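Local coordinates for protease lasA (Pseudomonas aeruginosa, PDB 3IT5), which cleaves the pentaglycine cross-links of staphylococcal peptidoglycan as a secreted zinc metallopeptidase and takes part in the breakdown of host elastin, at residues 58-63 and 87-92; 54-59 and 69-74. All blocks are in the same frame, centred on the assembly; numbering follows the deposited sequence.

How the interactions relate
Interactions 1 and 2 show how a single strand of an antiparallel sheet, 57-63, is held on its two flanks, by its hairpin partner 66-70 and by the 87-92 turn leading into strand 92-93. Both start from the same part of the chain, 54-63, and share Thr58 and Val59. Interaction 2 is the more local in sequence, joining the strand to the next one and to the turn after it; interaction 1 reaches further, to the loop that follows strand 75-83. Their centres lie about 10 Å apart, and Gln92 OE1 packs 3.5 Å from Gly57 O where they meet. Both belong to the M23 peptidase region, away from the zinc site, and concern its sheet framework.

Interaction 1: residues 58-63 and 87-92; sequences TVRVLS and VSNGQQ
Val59 and Gln91 meet where a type II beta turn, Ser88 to Gln91, is laid against strand 57-63 and leads into the short antiparallel partner strand 92-93. The tightly packed part lies under this turn. Val59 has CG1 anti to its backbone N (chi1 173°), which carries that methyl beneath the turn, 3.4 Å from Ser88 O and 3.7 Å from Val87 CG2; the two valines cross at about a right angle. Backbone bonds flank the apolar pair: Val59 N donates to Gln91 O, and Val59 O receives Gly90 N at 3.1 Å, so both polar groups of this buried residue are used. Val61 extends the packing, its CG2 methyl resting 3.3 Å from Val87 O, and Ile85 touches the same side chain. Gly90 has a positive phi of 87°, as suits the third position of a type II turn. Inside the turn's own segment, Ser88 N donates to Gln91 OE1, a side-chain bond that braces the two ends of the turn.

The other side is exposed and polar. Asn89 starts away from the strand, but its amide bends back, and OD1 takes the N-H of Val61 at 2.8 Å in a somewhat bent bond. This gives the strand a side-chain acceptor beyond its last backbone bond to the turn. Arg60 runs past it, with CD 3.4 Å from Asn89 OD1 and the guanidinium and amide planes 41° apart. Thr58 and Gln92 form an antiparallel non-hydrogen-bonded pair, side chains alongside; Thr58 OG1 donates to Gln92 OE1 at 2.5 Å, unusually short and of doubtful exact length.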
# COMPACT_ATOMS: atom_id res chain seq x y z
N THR A 58 -5.81 12.97 6.80
CA THR A 58 -7.26 13.07 6.64
C THR A 58 -7.78 12.05 5.64
O THR A 58 -7.22 11.88 4.55
CB THR A 58 -7.68 14.48 6.17
OG1 THR A 58 -7.05 15.47 7.00
CG2 THR A 58 -9.20 14.66 6.24
N VAL A 59 -8.88 11.39 6.01
CA VAL A 59 -9.54 10.39 5.17
C VAL A 59 -10.50 11.03 4.16
O VAL A 59 -11.24 11.97 4.49
CB VAL A 59 -10.31 9.35 6.02
CG1 VAL A 59 -11.14 8.40 5.13
CG2 VAL A 59 -9.35 8.55 6.89
N ARG A 60 -10.45 10.54 2.93
CA ARG A 60 -11.51 10.74 1.96
C ARG A 60 -12.01 9.36 1.54
O ARG A 60 -11.24 8.55 1.02
CB ARG A 60 -11.01 11.52 0.74
CG ARG A 60 -12.02 11.61 -0.43
CD ARG A 60 -13.15 12.61 -0.13
NE ARG A 60 -13.93 13.04 -1.29
CZ ARG A 60 -13.48 13.15 -2.55
NH1 ARG A 60 -12.22 12.87 -2.85
NH2 ARG A 60 -14.30 13.56 -3.51
N VAL A 61 -13.29 9.09 1.78
CA VAL A 61 -13.91 7.88 1.24
C VAL A 61 -14.48 8.22 -0.14
O VAL A 61 -15.57 8.80 -0.26
CB VAL A 61 -14.98 7.27 2.18
CG1 VAL A 61 -15.57 5.99 1.58
CG2 VAL A 61 -14.38 6.97 3.55
N LEU A 62 -13.72 7.87 -1.17
CA LEU A 62 -14.07 8.16 -2.57
C LEU A 62 -15.19 7.25 -3.07
O LEU A 62 -15.98 7.65 -3.93
CB LEU A 62 -12.83 8.03 -3.47
CG LEU A 62 -11.84 9.20 -3.40
CD1 LEU A 62 -10.39 8.73 -3.49
CD2 LEU A 62 -12.15 10.23 -4.47
N SER A 63 -15.26 6.04 -2.52
CA SER A 63 -16.28 5.05 -2.87
C SER A 63 -16.21 3.89 -1.89
O SER A 63 -15.31 3.85 -1.04
CB SER A 63 -16.06 4.54 -4.30
OG SER A 63 -14.92 3.70 -4.37
N VAL A 87 -14.11 4.05 8.03
CA VAL A 87 -13.74 5.44 8.30
C VAL A 87 -14.63 6.38 7.46
O VAL A 87 -15.29 5.93 6.52
CB VAL A 87 -12.23 5.72 8.06
CG1 VAL A 87 -11.40 5.17 9.23
CG2 VAL A 87 -11.76 5.14 6.73
N SER A 88 -14.64 7.66 7.82
CA SER A 88 -15.53 8.64 7.18
C SER A 88 -14.77 9.81 6.55
O SER A 88 -13.60 10.03 6.83
CB SER A 88 -16.54 9.19 8.19
OG SER A 88 -17.24 8.15 8.84
N ASN A 89 -15.47 10.55 5.69
CA ASN A 89 -14.96 11.79 5.11
C ASN A 89 -14.62 12.80 6.21
O ASN A 89 -15.45 13.08 7.07
CB ASN A 89 -15.99 12.40 4.15
CG ASN A 89 -16.09 11.65 2.84
OD1 ASN A 89 -15.08 11.22 2.27
ND2 ASN A 89 -17.32 11.48 2.35
N GLY A 90 -13.40 13.32 6.17
CA GLY A 90 -12.95 14.31 7.14
C GLY A 90 -12.36 13.72 8.41
O GLY A 90 -11.87 14.45 9.27
N GLN A 91 -12.41 12.39 8.53
CA GLN A 91 -11.88 11.72 9.71
C GLN A 91 -10.36 11.76 9.75
O GLN A 91 -9.68 11.25 8.85
CB GLN A 91 -12.36 10.26 9.79
CG GLN A 91 -11.77 9.48 10.98
CD GLN A 91 -12.46 8.15 11.23
OE1 GLN A 91 -13.46 7.83 10.59
NE2 GLN A 91 -11.92 7.37 12.17
N GLN A 92 -9.83 12.37 10.80
CA GLN A 92 -8.40 12.37 11.01
C GLN A 92 -8.00 11.03 11.62
O GLN A 92 -8.70 10.50 12.50
CB GLN A 92 -7.95 13.56 11.87
CG GLN A 92 -8.59 14.92 11.49
CD GLN A 92 -8.28 15.40 10.06
OE1 GLN A 92 -7.29 15.01 9.45
NE2 GLN A 92 -9.14 16.28 9.54

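Interaction 2: residues 54-59 and 69-74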
# COMPACT_ATOMS: atom_id res chain seq x y z
N ALA A 54 -1.25 4.15 6.42
CA ALA A 54 0.21 4.12 6.41
C ALA A 54 0.79 5.30 7.17
O ALA A 54 1.96 5.28 7.56
CB ALA A 54 0.72 4.09 4.99
N HIS A 55 -0.03 6.32 7.41
CA HIS A 55 0.40 7.54 8.08
C HIS A 55 -0.77 8.33 8.66
O HIS A 55 -1.95 8.04 8.37
CB HIS A 55 1.16 8.43 7.10
CG HIS A 55 0.37 8.81 5.89
ND1 HIS A 55 -0.34 9.99 5.81
CD2 HIS A 55 0.17 8.17 4.72
CE1 HIS A 55 -0.95 10.05 4.64
NE2 HIS A 55 -0.66 8.96 3.96
N ALA A 56 -0.43 9.33 9.47
CA ALA A 56 -1.37 10.33 9.96
C ALA A 56 -1.88 11.22 8.83
O ALA A 56 -1.13 11.53 7.90
CB ALA A 56 -0.70 11.19 11.04
N GLY A 57 -3.14 11.61 8.93
CA GLY A 57 -3.74 12.52 7.95
C GLY A 57 -5.25 12.44 7.89
O GLY A 57 -5.90 11.90 8.80
N THR A 58 -5.81 12.97 6.80
CA THR A 58 -7.26 13.07 6.64
C THR A 58 -7.78 12.05 5.64
O THR A 58 -7.22 11.88 4.55
CB THR A 58 -7.68 14.48 6.17
OG1 THR A 58 -7.05 15.47 7.00
CG2 THR A 58 -9.20 14.66 6.24
N VAL A 59 -8.88 11.39 6.01
CA VAL A 59 -9.54 10.39 5.17
C VAL A 59 -10.50 11.03 4.16
O VAL A 59 -11.24 11.97 4.49
CB VAL A 59 -10.31 9.35 6.02
CG1 VAL A 59 -11.14 8.40 5.13
CG2 VAL A 59 -9.35 8.55 6.89
N VAL A 69 -5.65 8.76 2.28
CA VAL A 69 -5.24 9.40 3.53
C VAL A 69 -4.25 10.51 3.19
O VAL A 69 -3.20 10.26 2.59
CB VAL A 69 -4.64 8.38 4.54
CG1 VAL A 69 -4.24 9.07 5.85
CG2 VAL A 69 -5.64 7.26 4.83
N THR A 70 -4.60 11.74 3.56
CA THR A 70 -3.84 12.92 3.14
C THR A 70 -3.23 13.66 4.34
O THR A 70 -3.96 14.14 5.21
CB THR A 70 -4.73 13.88 2.32
OG1 THR A 70 -5.37 13.15 1.26
CG2 THR A 70 -3.89 15.02 1.73
N HIS A 71 -1.91 13.73 4.36
CA HIS A 71 -1.15 14.42 5.40
C HIS A 71 -1.11 15.93 5.12
O HIS A 71 -1.23 16.34 3.96
CB HIS A 71 0.27 13.84 5.48
CG HIS A 71 1.01 14.16 6.74
ND1 HIS A 71 0.77 13.51 7.93
CD2 HIS A 71 2.00 15.05 6.99
CE1 HIS A 71 1.57 13.99 8.87
NE2 HIS A 71 2.33 14.93 8.32
N PRO A 72 -0.97 16.77 6.17
CA PRO A 72 -0.80 18.22 5.93
C PRO A 72 0.42 18.58 5.07
O PRO A 72 0.47 19.66 4.49
CB PRO A 72 -0.64 18.79 7.35
CG PRO A 72 -1.38 17.82 8.22
CD PRO A 72 -1.15 16.47 7.60
N SER A 73 1.40 17.67 5.00
CA SER A 73 2.57 17.85 4.14
C SER A 73 2.25 17.87 2.65
O SER A 73 3.05 18.35 1.84
CB SER A 73 3.61 16.77 4.43
OG SER A 73 4.47 17.17 5.48
N GLY A 74 1.08 17.34 2.28
CA GLY A 74 0.74 17.11 0.88
C GLY A 74 0.88 15.63 0.56
O GLY A 74 0.08 15.08 -0.21
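The carbonyl oxygen of Ala56 is gripped by two imidazoles, one from its own segment and one from across the contact. His71 supplies the second and can be followed outward. Its CB and CG, the latter set anti to the backbone N (chi1 -163°), both lie 3.6 Å from Ala56 O, CB also passing 3.9 Å from His55 ND1. His71 ND1 then donates to Ala56 O at 2.7 Å, nearly straight and with the oxygen in the ring plane, while CE1 passes 3.8 Å from the same oxygen. Pro72 CD lies over one face of this ring, toward the rim.

His55 ND1 donates to Ala56 O, also over 2.7 Å. The two donors approach from opposite faces of the carbonyl plane, each about 50° out of it and off the lone pairs. Over one face of the His55 ring lies Val69 CG1, a CH-pi contact 4.0 Å from the centroid, and His55 NE2 makes a weak hydrogen bond to Thr77 OG1.

Beyond the histidines the backbones pair regularly. Thr58 and Thr70 form a hydrogen-bonded pair with both N-H...O links made, followed by the non-hydrogen-bonded pair Val59 and Val69. Gly57, with no side chain, brings CA to 3.2 Å from Thr70 O. The whole is the open end of an antiparallel beta hairpin, strands 57-63 and 66-70, within the mainly antiparallel sheet of the M23 peptidase fold.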